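PDB 3K8G: outer membrane protein TP0453, which alters membrane permeability at acidic pH, its non-lipidated form making lipid vesicles more permeable, and might be involved in ligand transport. Local coordinates for residues F80-A92 and Y102-A114. Sequence-based numbering, arbitrary orientation.
Sequences FTNLIFSRSDGWA and YYESEHTDVSIPA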
ATOM      1  N   PHE A  80      17.797  16.278   8.367  1.00 25.96           N
ATOM      2  CA  PHE A  80      16.993  15.149   8.820  1.00 24.29           C
ATOM      3  C   PHE A  80      17.708  13.840   8.509  1.00 22.58           C
ATOM      4  O   PHE A  80      17.955  13.039   9.409  1.00 20.77           O
ATOM      5  CB  PHE A  80      15.597  15.178   8.183  1.00 25.04           C
ATOM      6  CG  PHE A  80      14.844  13.882   8.316  1.00 25.29           C
ATOM      7  CD1 PHE A  80      14.402  13.443   9.554  1.00 22.32           C
ATOM      8  CD2 PHE A  80      14.577  13.100   7.187  1.00 25.95           C
ATOM      9  CE1 PHE A  80      13.719  12.255   9.681  1.00 26.02           C
ATOM     10  CE2 PHE A  80      13.891  11.905   7.307  1.00 23.44           C
ATOM     11  CZ  PHE A  80      13.454  11.486   8.550  1.00 23.58           C
ATOM     12  N   THR A  81      18.065  13.638   7.235  1.00 22.52           N
ATOM     13  CA  THR A  81      18.670  12.374   6.803  1.00 21.37           C
ATOM     14  C   THR A  81      19.976  12.047   7.512  1.00 22.04           C
ATOM     15  O   THR A  81      20.229  10.893   7.845  1.00 22.31           O
ATOM     16  CB  THR A  81      18.850  12.298   5.255  1.00 22.47           C
ATOM     17  OG1 THR A  81      19.658  13.393   4.807  1.00 23.11           O
ATOM     18  CG2 THR A  81      17.486  12.362   4.563  1.00 18.08           C
ATOM     19  N   ASN A  82      20.800  13.063   7.760  1.00 21.76           N
ATOM     20  CA  ASN A  82      22.047  12.849   8.488  1.00 23.54           C
ATOM     21  C   ASN A  82      21.894  12.204   9.874  1.00 22.70           C
ATOM     22  O   ASN A  82      22.803  11.498  10.345  1.00 22.81           O
ATOM     23  CB  ASN A  82      22.844  14.151   8.608  1.00 22.32           C
ATOM     24  CG  ASN A  82      24.156  13.942   9.322  1.00 26.48           C
ATOM     25  OD1 ASN A  82      24.993  13.153   8.877  1.00 25.84           O
ATOM     26  ND2 ASN A  82      24.330  14.613  10.473  1.00 18.86           N
ATOM     27  N   LEU A  83      20.741  12.427  10.498  1.00 21.87           N
ATOM     28  CA  LEU A  83      20.472  12.004  11.873  1.00 22.74           C
ATOM     29  C   LEU A  83      19.765  10.659  11.998  1.00 24.44           C
ATOM     30  O   LEU A  83      19.491  10.197  13.113  1.00 24.93           O
ATOM     31  CB  LEU A  83      19.661  13.089  12.594  1.00 22.12           C
ATOM     32  CG  LEU A  83      20.476  14.381  12.784  1.00 23.35           C
ATOM     33  CD1 LEU A  83      19.652  15.437  13.517  1.00 24.14           C
ATOM     34  CD2 LEU A  83      21.776  14.075  13.529  1.00 22.94           C
ATOM     35  N   ILE A  84      19.424  10.054  10.865  1.00 22.55           N
ATOM     36  CA  ILE A  84      18.892   8.700  10.871  1.00 22.89           C
ATOM     37  C   ILE A  84      19.880   7.736  10.218  1.00 22.56           C
ATOM     38  O   ILE A  84      21.016   8.125   9.927  1.00 21.02           O
ATOM     39  CB  ILE A  84      17.486   8.622  10.229  1.00 24.07           C
ATOM     40  CG1 ILE A  84      17.458   9.267   8.835  1.00 25.84           C
ATOM     41  CG2 ILE A  84      16.431   9.264  11.186  1.00 24.58           C
ATOM     42  CD1 ILE A  84      16.134   8.999   8.062  1.00 28.18           C
ATOM     43  N   PHE A  85      19.448   6.494   9.982  1.00 21.18           N
ATOM     44  CA  PHE A  85      20.327   5.442   9.467  1.00 22.11           C
ATOM     45  C   PHE A  85      21.646   5.386  10.236  1.00 21.72           C
ATOM     46  O   PHE A  85      22.717   5.406   9.650  1.00 22.64           O
ATOM     47  CB  PHE A  85      20.615   5.619   7.959  1.00 22.43           C
ATOM     48  CG  PHE A  85      19.401   5.946   7.140  1.00 22.33           C
ATOM     49  CD1 PHE A  85      18.358   5.026   7.015  1.00 19.82           C
ATOM     50  CD2 PHE A  85      19.292   7.182   6.510  1.00 23.76           C
ATOM     51  CE1 PHE A  85      17.224   5.329   6.277  1.00 20.49           C
ATOM     52  CE2 PHE A  85      18.159   7.487   5.745  1.00 23.77           C
ATOM     53  CZ  PHE A  85      17.119   6.552   5.644  1.00 18.90           C
ATOM     54  N   SER A  86      21.571   5.319  11.555  1.00 22.32           N
ATOM     55  CA  SER A  86      22.783   5.167  12.348  1.00 24.21           C
ATOM     56  C   SER A  86      23.293   3.723  12.279  1.00 24.10           C
ATOM     57  O   SER A  86      22.506   2.778  12.319  1.00 24.31           O
ATOM     58  CB  SER A  86      22.506   5.594  13.791  1.00 23.23           C
ATOM     59  OG  SER A  86      23.160   4.724  14.694  1.00 29.28           O
ATOM     60  N   ARG A  87      24.606   3.550  12.155  1.00 25.58           N
ATOM     61  CA  ARG A  87      25.216   2.207  12.179  1.00 27.85           C
ATOM     62  C   ARG A  87      24.959   1.415  13.466  1.00 28.03           C
ATOM     63  O   ARG A  87      25.030   0.186  13.465  1.00 28.85           O
ATOM     64  CB  ARG A  87      26.726   2.278  11.921  1.00 29.19           C
ATOM     65  CG  ARG A  87      27.070   2.449  10.458  1.00 33.86           C
ATOM     66  CD  ARG A  87      27.570   3.851  10.179  1.00 40.03           C
ATOM     67  NE  ARG A  87      28.809   4.132  10.907  1.00 39.80           N
ATOM     68  CZ  ARG A  87      29.416   5.318  10.930  1.00 46.02           C
ATOM     69  NH1 ARG A  87      28.906   6.348  10.256  1.00 46.11           N
ATOM     70  NH2 ARG A  87      30.541   5.478  11.627  1.00 44.71           N
ATOM     71  N   SER A  88      24.653   2.101  14.562  1.00 27.88           N
ATOM     72  CA  SER A  88      24.326   1.378  15.788  1.00 29.63           C
ATOM     73  C   SER A  88      22.918   0.790  15.720  1.00 29.59           C
ATOM     74  O   SER A  88      22.520   0.022  16.593  1.00 30.22           O
ATOM     75  CB  SER A  88      24.523   2.248  17.044  1.00 29.14           C
ATOM     76  OG  SER A  88      23.589   3.318  17.098  1.00 31.41           O
ATOM     77  N   ASP A  89      22.165   1.140  14.680  1.00 30.05           N
ATOM     78  CA  ASP A  89      20.839   0.570  14.501  1.00 29.59           C
ATOM     79  C   ASP A  89      20.840  -0.552  13.473  1.00 29.96           C
ATOM     80  O   ASP A  89      19.787  -1.118  13.163  1.00 30.03           O
ATOM     81  CB  ASP A  89      19.810   1.658  14.169  1.00 28.69           C
ATOM     82  CG  ASP A  89      19.323   2.393  15.412  1.00 31.79           C
ATOM     83  OD1 ASP A  89      19.302   1.764  16.495  1.00 27.13           O
ATOM     84  OD2 ASP A  89      18.970   3.593  15.313  1.00 31.81           O
ATOM     85  N   GLY A  90      22.032  -0.882  12.972  1.00 29.89           N
ATOM     86  CA  GLY A  90      22.203  -1.965  12.007  1.00 28.73           C
ATOM     87  C   GLY A  90      22.041  -1.538  10.559  1.00 27.79           C
ATOM     88  O   GLY A  90      21.716  -2.376   9.704  1.00 29.74           O
ATOM     89  N   TRP A  91      22.251  -0.246  10.288  1.00 26.39           N
ATOM     90  CA  TRP A  91      22.187   0.333   8.939  1.00 26.59           C
ATOM     91  C   TRP A  91      23.572   0.456   8.324  1.00 27.93           C
ATOM     92  O   TRP A  91      24.455   1.062   8.925  1.00 27.79           O
ATOM     93  CB  TRP A  91      21.594   1.749   8.954  1.00 25.34           C
ATOM     94  CG  TRP A  91      20.189   1.819   9.291  1.00 24.29           C
ATOM     95  CD1 TRP A  91      19.649   2.177  10.503  1.00 25.20           C
ATOM     96  CD2 TRP A  91      19.082   1.522   8.423  1.00 22.27           C
ATOM     97  NE1 TRP A  91      18.278   2.119  10.436  1.00 27.09           N
ATOM     98  CE2 TRP A  91      17.899   1.727   9.174  1.00 23.99           C
ATOM     99  CE3 TRP A  91      18.975   1.105   7.083  1.00 22.13           C
ATOM    100  CZ2 TRP A  91      16.619   1.517   8.637  1.00 26.74           C
ATOM    101  CZ3 TRP A  91      17.692   0.914   6.537  1.00 16.98           C
ATOM    102  CH2 TRP A  91      16.535   1.120   7.317  1.00 23.32           C
ATOM    103  N   ALA A  92      23.750  -0.090   7.125  1.00 28.91           N
ATOM    104  CA  ALA A  92      24.995   0.077   6.387  1.00 30.29           C
ATOM    105  C   ALA A  92      24.722   0.956   5.196  1.00 31.75           C
ATOM    106  O   ALA A  92      23.689   0.807   4.535  1.00 30.67           O
ATOM    107  CB  ALA A  92      25.540  -1.256   5.945  1.00 30.83           C
ATOM    108  N   TYR A 102      22.710   4.588  -0.513  1.00 27.51           N
ATOM    109  CA  TYR A 102      21.741   3.534  -0.182  1.00 28.57           C
ATOM    110  C   TYR A 102      22.000   3.129   1.244  1.00 25.52           C
ATOM    111  O   TYR A 102      23.162   2.948   1.616  1.00 28.75           O
ATOM    112  CB  TYR A 102      21.971   2.251  -1.021  1.00 29.38           C
ATOM    113  CG  TYR A 102      21.777   2.360  -2.512  1.00 30.71           C
ATOM    114  CD1 TYR A 102      21.635   3.590  -3.137  1.00 32.81           C
ATOM    115  CD2 TYR A 102      21.787   1.218  -3.305  1.00 35.33           C
ATOM    116  CE1 TYR A 102      21.486   3.685  -4.507  1.00 35.19           C
ATOM    117  CE2 TYR A 102      21.629   1.300  -4.681  1.00 36.50           C
ATOM    118  CZ  TYR A 102      21.481   2.535  -5.267  1.00 33.19           C
ATOM    119  OH  TYR A 102      21.331   2.643  -6.613  1.00 35.18           O
ATOM    120  N   TYR A 103      20.939   2.936   2.020  1.00 21.56           N
ATOM    121  CA  TYR A 103      21.041   2.343   3.353  1.00 19.78           C
ATOM    122  C   TYR A 103      20.410   0.944   3.373  1.00 21.29           C
ATOM    123  O   TYR A 103      19.284   0.731   2.870  1.00 19.89           O
ATOM    124  CB  TYR A 103      20.411   3.273   4.386  1.00 20.04           C
ATOM    125  CG  TYR A 103      20.990   4.688   4.347  1.00 23.81           C
ATOM    126  CD1 TYR A 103      22.149   5.004   5.059  1.00 24.57           C
ATOM    127  CD2 TYR A 103      20.389   5.694   3.587  1.00 26.56           C
ATOM    128  CE1 TYR A 103      22.692   6.289   5.032  1.00 28.91           C
ATOM    129  CE2 TYR A 103      20.922   6.993   3.553  1.00 30.17           C
ATOM    130  CZ  TYR A 103      22.072   7.273   4.284  1.00 31.58           C
ATOM    131  OH  TYR A 103      22.614   8.535   4.265  1.00 35.37           O
ATOM    132  N   GLU A 104      21.148  -0.021   3.912  1.00 19.09           N
ATOM    133  CA  GLU A 104      20.701  -1.413   3.921  1.00 20.12           C
ATOM    134  C   GLU A 104      20.672  -1.957   5.316  1.00 20.50           C
ATOM    135  O   GLU A 104      21.570  -1.663   6.122  1.00 19.96           O
ATOM    136  CB  GLU A 104      21.626  -2.298   3.053  1.00 20.68           C
ATOM    137  CG  GLU A 104      21.755  -1.805   1.587  1.00 27.73           C
ATOM    138  CD  GLU A 104      22.300  -2.869   0.627  1.00 37.45           C
ATOM    139  OE1 GLU A 104      23.289  -3.557   0.973  1.00 44.43           O
ATOM    140  OE2 GLU A 104      21.735  -3.002  -0.479  1.00 41.76           O
ATOM    141  N   SER A 105      19.653  -2.759   5.597  1.00 19.00           N
ATOM    142  CA  SER A 105      19.577  -3.542   6.832  1.00 21.57           C
ATOM    143  C   SER A 105      19.092  -4.960   6.496  1.00 22.17           C
ATOM    144  O   SER A 105      18.810  -5.260   5.331  1.00 22.38           O
ATOM    145  CB  SER A 105      18.652  -2.861   7.856  1.00 20.83           C
ATOM    146  OG  SER A 105      17.307  -2.735   7.377  1.00 22.59           O
ATOM    147  N   GLU A 106      18.974  -5.826   7.497  1.00 21.64           N
ATOM    148  CA  GLU A 106      18.511  -7.206   7.260  1.00 23.21           C
ATOM    149  C   GLU A 106      17.308  -7.324   6.307  1.00 21.80           C
ATOM    150  O   GLU A 106      17.323  -8.119   5.360  1.00 21.86           O
ATOM    151  CB  GLU A 106      18.141  -7.894   8.580  1.00 22.24           C
ATOM    152  CG  GLU A 106      17.877  -9.394   8.430  1.00 30.00           C
ATOM    153  CD  GLU A 106      19.129 -10.196   8.047  1.00 40.34           C
ATOM    154  OE1 GLU A 106      20.256  -9.640   8.079  1.00 42.72           O
ATOM    155  OE2 GLU A 106      18.984 -11.395   7.723  1.00 44.98           O
ATOM    156  N   HIS A 107      16.246  -6.592   6.609  1.00 21.63           N
ATOM    157  CA  HIS A 107      15.022  -6.714   5.811  1.00 22.49           C
ATOM    158  C   HIS A 107      14.595  -5.443   5.062  1.00 22.50           C
ATOM    159  O   HIS A 107      13.640  -5.489   4.288  1.00 18.70           O
ATOM    160  CB  HIS A 107      13.874  -7.196   6.689  1.00 21.93           C
ATOM    161  CG  HIS A 107      14.028  -8.613   7.146  1.00 30.15           C
ATOM    162  ND1 HIS A 107      14.066  -9.679   6.269  1.00 32.99           N
ATOM    163  CD2 HIS A 107      14.159  -9.139   8.387  1.00 29.08           C
ATOM    164  CE1 HIS A 107      14.227 -10.800   6.951  1.00 34.06           C
ATOM    165  NE2 HIS A 107      14.279 -10.501   8.238  1.00 34.00           N
ATOM    166  N   THR A 108      15.269  -4.321   5.324  1.00 23.01           N
ATOM    167  CA  THR A 108      14.861  -3.025   4.780  1.00 22.92           C
ATOM    168  C   THR A 108      15.991  -2.264   4.105  1.00 22.23           C
ATOM    169  O   THR A 108      17.078  -2.117   4.678  1.00 21.53           O
ATOM    170  CB  THR A 108      14.205  -2.146   5.864  1.00 23.46           C
ATOM    171  OG1 THR A 108      13.227  -2.914   6.556  1.00 26.19           O
ATOM    172  CG2 THR A 108      13.499  -0.938   5.238  1.00 24.07           C
ATOM    173  N   ASP A 109      15.741  -1.822   2.860  1.00 18.96           N
ATOM    174  CA  ASP A 109      16.633  -0.930   2.142  1.00 15.76           C
ATOM    175  C   ASP A 109      15.945   0.411   1.896  1.00 17.29           C
ATOM    176  O   ASP A 109      14.751   0.465   1.618  1.00 15.08           O
ATOM    177  CB  ASP A 109      17.090  -1.600   0.850  1.00 17.58           C
ATOM    178  CG  ASP A 109      17.654  -3.004   1.113  1.00 22.04           C
ATOM    179  OD1 ASP A 109      18.427  -3.156   2.110  1.00 31.01           O
ATOM    180  OD2 ASP A 109      17.276  -3.957   0.406  1.00 18.30           O
ATOM    181  N   VAL A 110      16.692   1.494   2.039  1.00 15.36           N
ATOM    182  CA  VAL A 110      16.117   2.822   1.951  1.00 14.36           C
ATOM    183  C   VAL A 110      17.056   3.703   1.170  1.00 16.06           C
ATOM    184  O   VAL A 110      18.292   3.672   1.371  1.00 16.95           O
ATOM    185  CB  VAL A 110      15.812   3.461   3.338  1.00 16.11           C
ATOM    186  CG1 VAL A 110      15.130   4.845   3.173  1.00 14.04           C
ATOM    187  CG2 VAL A 110      14.967   2.541   4.224  1.00 13.59           C
ATOM    188  N   SER A 111      16.460   4.522   0.313  1.00 15.35           N
ATOM    189  CA  SER A 111      17.174   5.576  -0.372  1.00 17.86           C
ATOM    190  C   SER A 111      16.381   6.845  -0.304  1.00 18.75           C
ATOM    191  O   SER A 111      15.144   6.811  -0.304  1.00 16.44           O
ATOM    192  CB  SER A 111      17.324   5.232  -1.873  1.00 18.64           C
ATOM    193  OG  SER A 111      18.290   6.120  -2.389  1.00 28.14           O
ATOM    194  N   ILE A 112      17.076   7.981  -0.271  1.00 17.46           N
ATOM    195  CA  ILE A 112      16.419   9.279  -0.373  1.00 19.25           C
ATOM    196  C   ILE A 112      17.055   9.945  -1.593  1.00 21.55           C
ATOM    197  O   ILE A 112      17.999  10.729  -1.464  1.00 21.48           O
ATOM    198  CB  ILE A 112      16.605  10.180   0.892  1.00 21.52           C
ATOM    199  CG1 ILE A 112      16.323   9.420   2.197  1.00 21.82           C
ATOM    200  CG2 ILE A 112      15.741  11.450   0.786  1.00 21.12           C
ATOM    201  CD1 ILE A 112      14.911   9.012   2.385  1.00 24.79           C
ATOM    202  N   PRO A 113      16.563   9.614  -2.792  1.00 21.86           N
ATOM    203  CA  PRO A 113      17.333  10.011  -3.977  1.00 24.09           C
ATOM    204  C   PRO A 113      17.232  11.493  -4.344  1.00 26.35           C
ATOM    205  O   PRO A 113      17.940  11.934  -5.249  1.00 28.33           O
ATOM    206  CB  PRO A 113      16.784   9.112  -5.094  1.00 23.30           C
ATOM    207  CG  PRO A 113      15.490   8.591  -4.602  1.00 22.77           C
ATOM    208  CD  PRO A 113      15.374   8.808  -3.123  1.00 23.13           C
ATOM    209  N   ALA A 114      16.372  12.238  -3.646  1.00 25.55           N
ATOM    210  CA  ALA A 114      16.231  13.690  -3.823  1.00 25.09           C
ATOM    211  C   ALA A 114      15.481  14.213  -2.615  1.00 24.35           C
ATOM    212  O   ALA A 114      14.823  13.446  -1.937  1.00 21.88           O
ATOM    213  CB  ALA A 114      15.504  14.046  -5.134  1.00 25.56           C
TER
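At one end of the U-shaped beta-half-barrel, the loop after helix 78-81 folds over the hairpin 101-114, and Phe85 stacks on Tyr103. Their rings lie 11° from parallel with centroids 3.9 Å apart, an offset stack in which Phe85 CD2 sits above the centre of the Tyr103 ring. Phe85 CG, anti to the carbonyl carbon (chi1 -45°), carries the ring across Tyr103 until CZ comes 3.6 Å from Val110 CG1. The two methyls of Val110 divide between Phe85 and Trp91, CG2 lying 3.7 Å from Trp91 CH2. The broad indole lies between Phe85 CD1 on one face and Ser105 CB on the other, while Trp91 NE1 makes a weak hydrogen bond to Asp46. Small Ser105 fits beneath the indole, and its OG donates to a lone pair of Thr108 O (2.8 Å), which also accepts from Ser105 N and so ties the hairpin turn. At Gly90, a CB would press against the carbonyl O of Asp89. Beyond it, Ala92 N donates almost straight to Glu104 O (2.9 Å, 175°) and Ala92 O accepts from Glu104 N (2.7 Å). This hydrogen-bonded antiparallel pair begins strand 92-95, outermost within the chain, beside a hairpin whose Tyr103-Val110 face is covered by aromatics, at one end of the antiparallel half-barrel.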